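Local coordinates for protein Fe(2+) transporter FeoB (Legionella pneumophila, PDB 3IBY) that probably moves ferrous iron across the cell inner membrane in a GTP-driven uptake system, this chain being its cytosolic part, at residues D85-V90 against K111-A116; I91-L96 against I128-E133; D185-L190 against F199-S204. All coordinates share one frame; numbering follows the deposited sequence.

Interactions 1 and 2 belong to the G domain and share strand 86-92. Their centres lie about 17 Å apart. They meet where Ile91 N probably hydrogen-bonds to Ala116 O at 2.9 Å, and where Ile91 CD1 packs on Val115 CG1. Both come near residues predicted to bind GTP: the Val90 side chain is about 4 Å from that of Cys12, and the Ala93 side chain about 4 Å from that of Met120. Interaction 3 joins two helices of the helical part, probably the GDI domain. Its centre is about 23 Å from that of interaction 1 and about 32 Å from that of interaction 2. It touches neither and lies away from the predicted nucleotide site.

Interaction 1 (D85-V90 against K111-A116); sequences DCIINV and KPVVVA
The contact is the parallel strand pair of a beta-alpha-beta unit in the core of the G domain. Ile87, Ile88, Asn89 and Val90 are in register with Val113, Val114, Val115 and Ala116. Four backbone hydrogen bonds join the strands. Ile87 N gives to Pro112 O at 2.7 Å, and Val114 N gives to Ile87 O at 2.9 Å. Asn89 N then gives to Val114 O, and Ala116 N to Asn89 O.

On one face of the sheet, Ile88 and Val114 lie side by side and point the same way, with their CG1 atoms 3.8 Å apart. Val114 CG1 sits between its own backbone N and carbonyl carbon (chi1 52°). This brings it to 3.3 Å from Ile87 O. Val90, on the same face, lies close to Cys12 of the predicted GTP site. On the other face, Val113 CG1 meets Asn89 CB at 3.7 Å, while Val113 CG2 meets Ile87 CD1 at 4.1 Å. Asn89 runs alongside Val115, and its ND2 hydrogen-bonds to Thr103 OG1 of the connecting helix. At the N-terminal end of the pair, the Pro112 ring packs against Asp85 O, with Pro112 CG at 3.3 Å.

Strand 3-8 flanks strand 86-92 on the side away from strand 113-118. Helix 154-162 covers Ile88, Val114 and Ala116, and helix 14-22 reaches Val90 and Ala116.

Interaction 2 (I91-L96 against I128-E133); sequences IDACHL and ISIDTE
Cys94, which meets Ile128 across the contact, lays its CB over one face of the His95 ring. Cys94 CB sits 3.9 Å off the ring plane, nearer its border than its centre. At the ring's edge, His95 ND1 makes a weak hydrogen bond to Asp92 OD2. The other oxygen of this carboxylate takes a backbone bond: Cys94 N gives to Asp92 OD1 at 2.9 Å, approaching well out of the carboxylate plane (53°). This forms an Asx turn. His95 N also bonds to Asp92 O, so the chain turns tightly after the strand and leads into helix 96-106.

The turn is met by the methyl ends of two isoleucines, and no hydrogen bond crosses. Ile130 CD1 reaches Ala93 CB at 3.6 Å and Ala93 O at the same distance. It also touches Leu96 CD2 at 4.4 Å. Ile128 CD1 rests on Cys94 CA at 3.7 Å. In both isoleucines CG1 is anti to the carbonyl carbon and the chain goes on extended, which brings each CD1 to the turn.

Strand 129-130 pairs antiparallel with strand 254-255, whose Gln254 touches Leu96, Ile128 and Ile130. The contact thus joins the exit of strand 86-92 to this small sheet, beside strand 113-118.

Interaction 3 (D185-L190 against F199-S204); sequences DLENQL and FAYYFS
Leu190 fills the tight part of this contact, packing on Ala200 and Phe203 where the segments 185-190 and 199-204, on helices 177-193 and 197-209, run at 133° to each other. The axes of the two segments approach to 8.6 Å. Ala200 is small, consistent with the close approach: Leu190 CB and Ala200 CB are 3.8 Å apart. Leu190 CG stands anti to the carbonyl carbon (chi1 -63°), and the extended branch carries CD1 into the second helix. There Leu190 CD1 lies 3.6 Å from Phe203 CD2 and equally near Ala200 O. The side chains of Leu190 and Phe203 cross at about a right angle, and the methyl meets the ring obliquely. Next to this, Leu186 CD2 approaches Ser204 O at 3.4 Å. Ser204 CB faces the Glu187 backbone N at 4.0 Å. Leu186, Leu190, Ala200, Phe203 and Ser204 are all buried.

The other side is more open to solvent and carries Glu187 and Tyr201, both partly exposed. Glu187 holds CG anti to its backbone N and stays extended, which carries the carboxylate across to the start of the Tyr201 side chain. Glu187 OE2 comes to 3.3 Å from Tyr201 CB. It lies at the edge of the Tyr201 ring, close to the ring plane, with Tyr201 CD1 at 3.6 Å. The carboxylate and ring planes are 63° apart, so the groups do not stack. Tyr201 also has a cation-pi contact with Arg205, while helix 219-229 reaches Leu186 and Phe203 on the buried side.

No hydrogen bond or salt bridge crosses between the two segments. The join therefore rests on apolar packing and close helix approach. The anionic oxygen at the ring edge probably adds a small attraction through the C-H at Tyr201 CD1.

Interaction 1 (D85-V90 against K111-A116)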
loop_
_atom_site.group_PDB
_atom_site.type_symbol
_atom_site.label_atom_id
_atom_site.label_comp_id
_atom_site.label_asym_id
_atom_site.label_seq_id
_atom_site.Cartn_x
_atom_site.Cartn_y
_atom_site.Cartn_z
ATOM N N ASP A 85 3.631 -2.474 12.778
ATOM C CA ASP A 85 5.038 -2.167 12.662
ATOM C C ASP A 85 5.453 -2.128 11.217
ATOM O O ASP A 85 6.365 -1.388 10.866
ATOM C CB ASP A 85 5.893 -3.197 13.424
ATOM C CG ASP A 85 5.560 -3.242 14.895
ATOM O OD1 ASP A 85 5.676 -2.168 15.534
ATOM O OD2 ASP A 85 5.157 -4.331 15.386
ATOM N N CYS A 86 4.827 -2.932 10.372
ATOM C CA CYS A 86 5.160 -2.857 8.936
ATOM C C CYS A 86 4.045 -3.359 8.028
ATOM O O CYS A 86 3.074 -3.959 8.519
ATOM C CB CYS A 86 6.419 -3.670 8.676
ATOM S SG CYS A 86 6.119 -5.316 9.205
ATOM N N ILE A 87 4.187 -3.115 6.720
ATOM C CA ILE A 87 3.217 -3.611 5.712
ATOM C C ILE A 87 3.868 -4.551 4.728
ATOM O O ILE A 87 4.984 -4.311 4.253
ATOM C CB ILE A 87 2.587 -2.474 4.896
ATOM C CG1 ILE A 87 1.758 -1.562 5.801
ATOM C CG2 ILE A 87 1.703 -3.004 3.785
ATOM C CD1 ILE A 87 1.837 -0.061 5.359
ATOM N N ILE A 88 3.141 -5.609 4.426
ATOM C CA ILE A 88 3.489 -6.522 3.372
ATOM C C ILE A 88 2.523 -6.240 2.244
ATOM O O ILE A 88 1.316 -6.624 2.276
ATOM C CB ILE A 88 3.359 -8.006 3.780
ATOM C CG1 ILE A 88 4.260 -8.323 4.964
ATOM C CG2 ILE A 88 3.754 -8.895 2.629
ATOM C CD1 ILE A 88 3.961 -9.725 5.556
ATOM N N ASN A 89 3.034 -5.528 1.254
ATOM C CA ASN A 89 2.256 -5.172 0.101
ATOM C C ASN A 89 2.429 -6.317 -0.889
ATOM O O ASN A 89 3.516 -6.554 -1.424
ATOM C CB ASN A 89 2.772 -3.837 -0.414
ATOM C CG ASN A 89 2.126 -3.399 -1.692
ATOM O OD1 ASN A 89 1.017 -3.843 -2.049
ATOM N ND2 ASN A 89 2.814 -2.510 -2.406
ATOM N N VAL A 90 1.346 -7.055 -1.100
ATOM C CA VAL A 90 1.304 -8.116 -2.120
ATOM C C VAL A 90 0.890 -7.590 -3.461
ATOM O O VAL A 90 -0.205 -7.073 -3.622
ATOM C CB VAL A 90 0.255 -9.206 -1.847
ATOM C CG1 VAL A 90 0.724 -10.514 -2.493
ATOM C CG2 VAL A 90 0.035 -9.363 -0.430
ATOM N N LYS A 111 5.464 4.234 7.074
ATOM C CA LYS A 111 5.593 3.026 7.829
ATOM C C LYS A 111 6.363 2.103 6.888
ATOM O O LYS A 111 6.208 2.234 5.666
ATOM C CB LYS A 111 4.177 2.465 8.126
ATOM C CG LYS A 111 3.938 2.042 9.586
ATOM C CD LYS A 111 3.060 3.018 10.339
ATOM C CE LYS A 111 2.984 2.666 11.815
ATOM N NZ LYS A 111 4.189 1.910 12.271
ATOM N N PRO A 112 7.159 1.163 7.423
ATOM C CA PRO A 112 7.914 0.152 6.636
ATOM C C PRO A 112 7.066 -0.713 5.705
ATOM O O PRO A 112 6.032 -1.218 6.126
ATOM C CB PRO A 112 8.517 -0.777 7.702
ATOM C CG PRO A 112 8.600 0.054 8.953
ATOM C CD PRO A 112 7.426 1.047 8.865
ATOM N N VAL A 113 7.506 -0.894 4.463
ATOM C CA VAL A 113 6.822 -1.750 3.523
ATOM C C VAL A 113 7.841 -2.662 2.894
ATOM O O VAL A 113 8.962 -2.259 2.653
ATOM C CB VAL A 113 6.090 -0.981 2.379
ATOM C CG1 VAL A 113 5.296 -1.924 1.490
ATOM C CG2 VAL A 113 5.174 0.074 2.946
ATOM N N VAL A 114 7.418 -3.903 2.657
ATOM C CA VAL A 114 8.158 -4.906 1.914
ATOM C C VAL A 114 7.150 -5.332 0.815
ATOM O O VAL A 114 5.955 -5.453 1.100
ATOM C CB VAL A 114 8.515 -6.096 2.835
ATOM C CG1 VAL A 114 7.261 -6.588 3.529
ATOM C CG2 VAL A 114 9.122 -7.235 2.046
ATOM N N VAL A 115 7.614 -5.515 -0.426
ATOM C CA VAL A 115 6.746 -5.948 -1.509
ATOM C C VAL A 115 6.949 -7.429 -1.732
ATOM O O VAL A 115 8.088 -7.906 -1.781
ATOM C CB VAL A 115 7.018 -5.192 -2.777
ATOM C CG1 VAL A 115 6.218 -5.783 -3.917
ATOM C CG2 VAL A 115 6.647 -3.773 -2.585
ATOM N N ALA A 116 5.832 -8.153 -1.782
ATOM C CA ALA A 116 5.773 -9.597 -2.107
ATOM C C ALA A 116 5.261 -9.676 -3.528
ATOM O O ALA A 116 4.116 -9.326 -3.770
ATOM C CB ALA A 116 4.814 -10.316 -1.203
#

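Interaction 2 (I91-L96 against I128-E133)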
loop_
_atom_site.group_PDB
_atom_site.type_symbol
_atom_site.label_atom_id
_atom_site.label_comp_id
_atom_site.label_asym_id
_atom_site.label_seq_id
_atom_site.Cartn_x
_atom_site.Cartn_y
_atom_site.Cartn_z
ATOM N N ILE A 91 1.761 -7.817 -4.429
ATOM C CA ILE A 91 1.559 -7.393 -5.791
ATOM C C ILE A 91 1.410 -8.594 -6.659
ATOM O O ILE A 91 2.090 -9.591 -6.441
ATOM C CB ILE A 91 2.786 -6.648 -6.253
ATOM C CG1 ILE A 91 2.865 -5.340 -5.505
ATOM C CG2 ILE A 91 2.742 -6.365 -7.736
ATOM C CD1 ILE A 91 3.969 -4.478 -5.946
ATOM N N ASP A 92 0.546 -8.483 -7.664
ATOM C CA ASP A 92 0.398 -9.488 -8.723
ATOM C C ASP A 92 1.309 -9.091 -9.881
ATOM O O ASP A 92 1.062 -8.097 -10.529
ATOM C CB ASP A 92 -1.066 -9.572 -9.207
ATOM C CG ASP A 92 -1.283 -10.665 -10.287
ATOM O OD1 ASP A 92 -0.267 -11.186 -10.781
ATOM O OD2 ASP A 92 -2.452 -11.011 -10.652
ATOM N N ALA A 93 2.324 -9.905 -10.179
ATOM C CA ALA A 93 3.298 -9.606 -11.269
ATOM C C ALA A 93 2.635 -9.355 -12.610
ATOM O O ALA A 93 3.143 -8.635 -13.458
ATOM C CB ALA A 93 4.318 -10.706 -11.385
ATOM N N CYS A 94 1.473 -9.914 -12.793
ATOM C CA CYS A 94 0.822 -9.806 -14.061
ATOM C C CYS A 94 0.083 -8.475 -14.226
ATOM O O CYS A 94 -0.461 -8.199 -15.291
ATOM C CB CYS A 94 -0.200 -10.954 -14.211
ATOM S SG CYS A 94 0.462 -12.642 -14.005
ATOM N N HIS A 95 -0.036 -7.677 -13.176
ATOM C CA HIS A 95 -0.794 -6.437 -13.306
ATOM C C HIS A 95 -0.098 -5.428 -12.481
ATOM O O HIS A 95 -0.724 -4.801 -11.623
ATOM C CB HIS A 95 -2.234 -6.610 -12.825
ATOM C CG HIS A 95 -3.001 -7.617 -13.615
ATOM N ND1 HIS A 95 -3.355 -8.841 -13.101
ATOM C CD2 HIS A 95 -3.421 -7.613 -14.903
ATOM C CE1 HIS A 95 -4.022 -9.525 -14.015
ATOM N NE2 HIS A 95 -4.072 -8.805 -15.118
ATOM N N LEU A 96 1.201 -5.304 -12.744
ATOM C CA LEU A 96 2.114 -4.479 -11.993
ATOM C C LEU A 96 1.660 -3.042 -11.988
ATOM O O LEU A 96 1.497 -2.450 -10.940
ATOM C CB LEU A 96 3.511 -4.591 -12.603
ATOM C CG LEU A 96 4.657 -4.042 -11.765
ATOM C CD1 LEU A 96 4.743 -4.813 -10.427
ATOM C CD2 LEU A 96 5.974 -4.057 -12.571
ATOM N N ILE A 128 5.774 -12.325 -19.333
ATOM C CA ILE A 128 6.045 -11.076 -18.613
ATOM C C ILE A 128 7.345 -11.240 -17.826
ATOM O O ILE A 128 7.507 -12.165 -17.020
ATOM C CB ILE A 128 4.902 -10.649 -17.633
ATOM C CG1 ILE A 128 3.550 -10.506 -18.367
ATOM C CG2 ILE A 128 5.245 -9.323 -16.992
ATOM C CD1 ILE A 128 2.264 -10.463 -17.457
ATOM N N SER A 129 8.262 -10.328 -18.082
ATOM C CA SER A 129 9.567 -10.361 -17.456
ATOM C C SER A 129 9.697 -9.123 -16.615
ATOM O O SER A 129 9.453 -8.016 -17.110
ATOM C CB SER A 129 10.669 -10.365 -18.522
ATOM O OG SER A 129 11.481 -11.500 -18.322
ATOM N N ILE A 130 10.057 -9.294 -15.350
ATOM C CA ILE A 130 10.214 -8.166 -14.447
ATOM C C ILE A 130 11.637 -8.212 -13.902
ATOM O O ILE A 130 12.091 -9.249 -13.403
ATOM C CB ILE A 130 9.166 -8.179 -13.301
ATOM C CG1 ILE A 130 7.761 -7.925 -13.862
ATOM C CG2 ILE A 130 9.454 -7.106 -12.277
ATOM C CD1 ILE A 130 6.662 -8.400 -12.963
ATOM N N ASP A 131 12.340 -7.091 -14.076
ATOM C CA ASP A 131 13.606 -6.844 -13.459
ATOM C C ASP A 131 13.345 -6.508 -11.997
ATOM O O ASP A 131 12.949 -5.402 -11.672
ATOM C CB ASP A 131 14.276 -5.659 -14.156
ATOM C CG ASP A 131 15.720 -5.541 -13.823
ATOM O OD1 ASP A 131 16.474 -5.118 -14.708
ATOM O OD2 ASP A 131 16.108 -5.869 -12.686
ATOM N N THR A 132 13.589 -7.462 -11.113
ATOM C CA THR A 132 13.329 -7.308 -9.686
ATOM C C THR A 132 14.284 -6.352 -8.977
ATOM O O THR A 132 13.886 -5.598 -8.074
ATOM C CB THR A 132 13.389 -8.693 -9.033
ATOM O OG1 THR A 132 12.092 -9.292 -9.181
ATOM C CG2 THR A 132 13.847 -8.638 -7.524
ATOM N N GLU A 133 15.550 -6.421 -9.380
ATOM C CA GLU A 133 16.598 -5.586 -8.822
ATOM C C GLU A 133 16.335 -4.140 -9.200
ATOM O O GLU A 133 16.606 -3.250 -8.398
ATOM C CB GLU A 133 17.993 -6.039 -9.291
ATOM C CG GLU A 133 18.220 -7.594 -9.166
ATOM C CD GLU A 133 19.675 -8.025 -8.897
ATOM O OE1 GLU A 133 19.869 -8.782 -7.908
ATOM O OE2 GLU A 133 20.604 -7.611 -9.661
#

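Interaction 3 (D185-L190 against F199-S204)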
loop_
_atom_site.group_PDB
_atom_site.type_symbol
_atom_site.label_atom_id
_atom_site.label_comp_id
_atom_site.label_asym_id
_atom_site.label_seq_id
_atom_site.Cartn_x
_atom_site.Cartn_y
_atom_site.Cartn_z
ATOM N N ASP A 185 0.267 23.811 1.074
ATOM C CA ASP A 185 -0.603 24.578 2.004
ATOM C C ASP A 185 -1.405 23.592 2.865
ATOM O O ASP A 185 -1.489 23.709 4.083
ATOM C CB ASP A 185 -1.569 25.537 1.267
ATOM C CG ASP A 185 -0.949 26.916 0.971
ATOM O OD1 ASP A 185 -1.444 27.621 0.053
ATOM O OD2 ASP A 185 0.035 27.298 1.647
ATOM N N LEU A 186 -1.973 22.602 2.208
ATOM C CA LEU A 186 -2.770 21.614 2.879
ATOM C C LEU A 186 -1.931 20.894 3.941
ATOM O O LEU A 186 -2.337 20.854 5.100
ATOM C CB LEU A 186 -3.342 20.658 1.843
ATOM C CG LEU A 186 -4.584 19.898 2.235
ATOM C CD1 LEU A 186 -5.695 20.860 2.581
ATOM C CD2 LEU A 186 -4.978 18.984 1.095
ATOM N N GLU A 187 -0.751 20.391 3.564
ATOM C CA GLU A 187 0.168 19.773 4.535
ATOM C C GLU A 187 0.450 20.669 5.735
ATOM O O GLU A 187 0.460 20.210 6.866
ATOM C CB GLU A 187 1.503 19.339 3.893
ATOM C CG GLU A 187 2.446 18.585 4.874
ATOM C CD GLU A 187 3.677 17.873 4.226
ATOM O OE1 GLU A 187 4.207 18.341 3.198
ATOM O OE2 GLU A 187 4.143 16.837 4.774
ATOM N N ASN A 188 0.672 21.947 5.502
ATOM C CA ASN A 188 1.029 22.856 6.596
ATOM C C ASN A 188 -0.153 23.224 7.504
ATOM O O ASN A 188 -0.028 23.240 8.724
ATOM C CB ASN A 188 1.703 24.108 6.007
ATOM C CG ASN A 188 3.089 23.796 5.400
ATOM O OD1 ASN A 188 3.420 24.239 4.282
ATOM N ND2 ASN A 188 3.900 23.025 6.149
ATOM N N GLN A 189 -1.297 23.526 6.900
ATOM C CA GLN A 189 -2.564 23.633 7.621
ATOM C C GLN A 189 -2.654 22.482 8.652
ATOM O O GLN A 189 -2.837 22.730 9.859
ATOM C CB GLN A 189 -3.720 23.553 6.614
ATOM C CG GLN A 189 -5.038 24.298 6.946
ATOM C CD GLN A 189 -5.952 24.497 5.677
ATOM O OE1 GLN A 189 -5.574 24.133 4.556
ATOM N NE2 GLN A 189 -7.141 25.087 5.872
ATOM N N LEU A 190 -2.475 21.240 8.179
ATOM C CA LEU A 190 -2.539 20.047 9.034
ATOM C C LEU A 190 -1.506 20.040 10.166
ATOM O O LEU A 190 -1.851 19.749 11.305
ATOM C CB LEU A 190 -2.393 18.759 8.205
ATOM C CG LEU A 190 -3.494 18.516 7.175
ATOM C CD1 LEU A 190 -3.352 17.189 6.547
ATOM C CD2 LEU A 190 -4.875 18.681 7.809
ATOM N N PHE A 199 1.717 11.672 9.294
ATOM C CA PHE A 199 0.303 11.648 9.028
ATOM C C PHE A 199 -0.166 12.840 8.160
ATOM O O PHE A 199 -1.056 12.670 7.316
ATOM C CB PHE A 199 -0.519 11.590 10.308
ATOM C CG PHE A 199 -1.950 11.370 10.026
ATOM C CD1 PHE A 199 -2.394 10.128 9.605
ATOM C CD2 PHE A 199 -2.848 12.422 10.047
ATOM C CE1 PHE A 199 -3.710 9.931 9.266
ATOM C CE2 PHE A 199 -4.188 12.215 9.693
ATOM C CZ PHE A 199 -4.605 10.974 9.299
ATOM N N ALA A 200 0.412 14.025 8.376
ATOM C CA ALA A 200 0.000 15.211 7.638
ATOM C C ALA A 200 0.314 15.060 6.166
ATOM O O ALA A 200 -0.541 15.380 5.306
ATOM C CB ALA A 200 0.660 16.430 8.164
ATOM N N TYR A 201 1.522 14.563 5.868
ATOM C CA TYR A 201 1.895 14.327 4.483
ATOM C C TYR A 201 0.852 13.412 3.889
ATOM O O TYR A 201 0.302 13.720 2.838
ATOM C CB TYR A 201 3.302 13.724 4.323
ATOM C CG TYR A 201 3.705 13.478 2.861
ATOM C CD1 TYR A 201 4.435 14.422 2.122
ATOM C CD2 TYR A 201 3.350 12.321 2.215
ATOM C CE1 TYR A 201 4.795 14.192 0.776
ATOM C CE2 TYR A 201 3.706 12.093 0.888
ATOM C CZ TYR A 201 4.420 13.013 0.176
ATOM O OH TYR A 201 4.739 12.724 -1.131
ATOM N N TYR A 202 0.559 12.306 4.571
ATOM C CA TYR A 202 -0.296 11.258 3.997
ATOM C C TYR A 202 -1.730 11.734 3.870
ATOM O O TYR A 202 -2.353 11.552 2.853
ATOM C CB TYR A 202 -0.247 9.981 4.865
ATOM C CG TYR A 202 -1.306 8.929 4.574
ATOM C CD1 TYR A 202 -1.101 7.930 3.629
ATOM C CD2 TYR A 202 -2.497 8.921 5.270
ATOM C CE1 TYR A 202 -2.062 6.951 3.391
ATOM C CE2 TYR A 202 -3.469 7.958 5.022
ATOM C CZ TYR A 202 -3.255 6.974 4.085
ATOM O OH TYR A 202 -4.261 6.029 3.877
ATOM N N PHE A 203 -2.244 12.345 4.914
ATOM C CA PHE A 203 -3.632 12.755 4.958
ATOM C C PHE A 203 -3.973 13.858 3.921
ATOM O O PHE A 203 -5.108 13.935 3.413
ATOM C CB PHE A 203 -3.922 13.219 6.381
ATOM C CG PHE A 203 -5.340 13.591 6.618
ATOM C CD1 PHE A 203 -6.375 12.945 5.941
ATOM C CD2 PHE A 203 -5.655 14.588 7.551
ATOM C CE1 PHE A 203 -7.698 13.289 6.186
ATOM C CE2 PHE A 203 -6.968 14.940 7.802
ATOM C CZ PHE A 203 -7.998 14.298 7.122
ATOM N N SER A 204 -2.972 14.678 3.595
ATOM C CA SER A 204 -3.095 15.723 2.569
ATOM C C SER A 204 -3.386 15.164 1.164
ATOM O O SER A 204 -4.282 15.675 0.434
ATOM C CB SER A 204 -1.834 16.629 2.548
ATOM O OG SER A 204 -0.642 15.891 2.418
#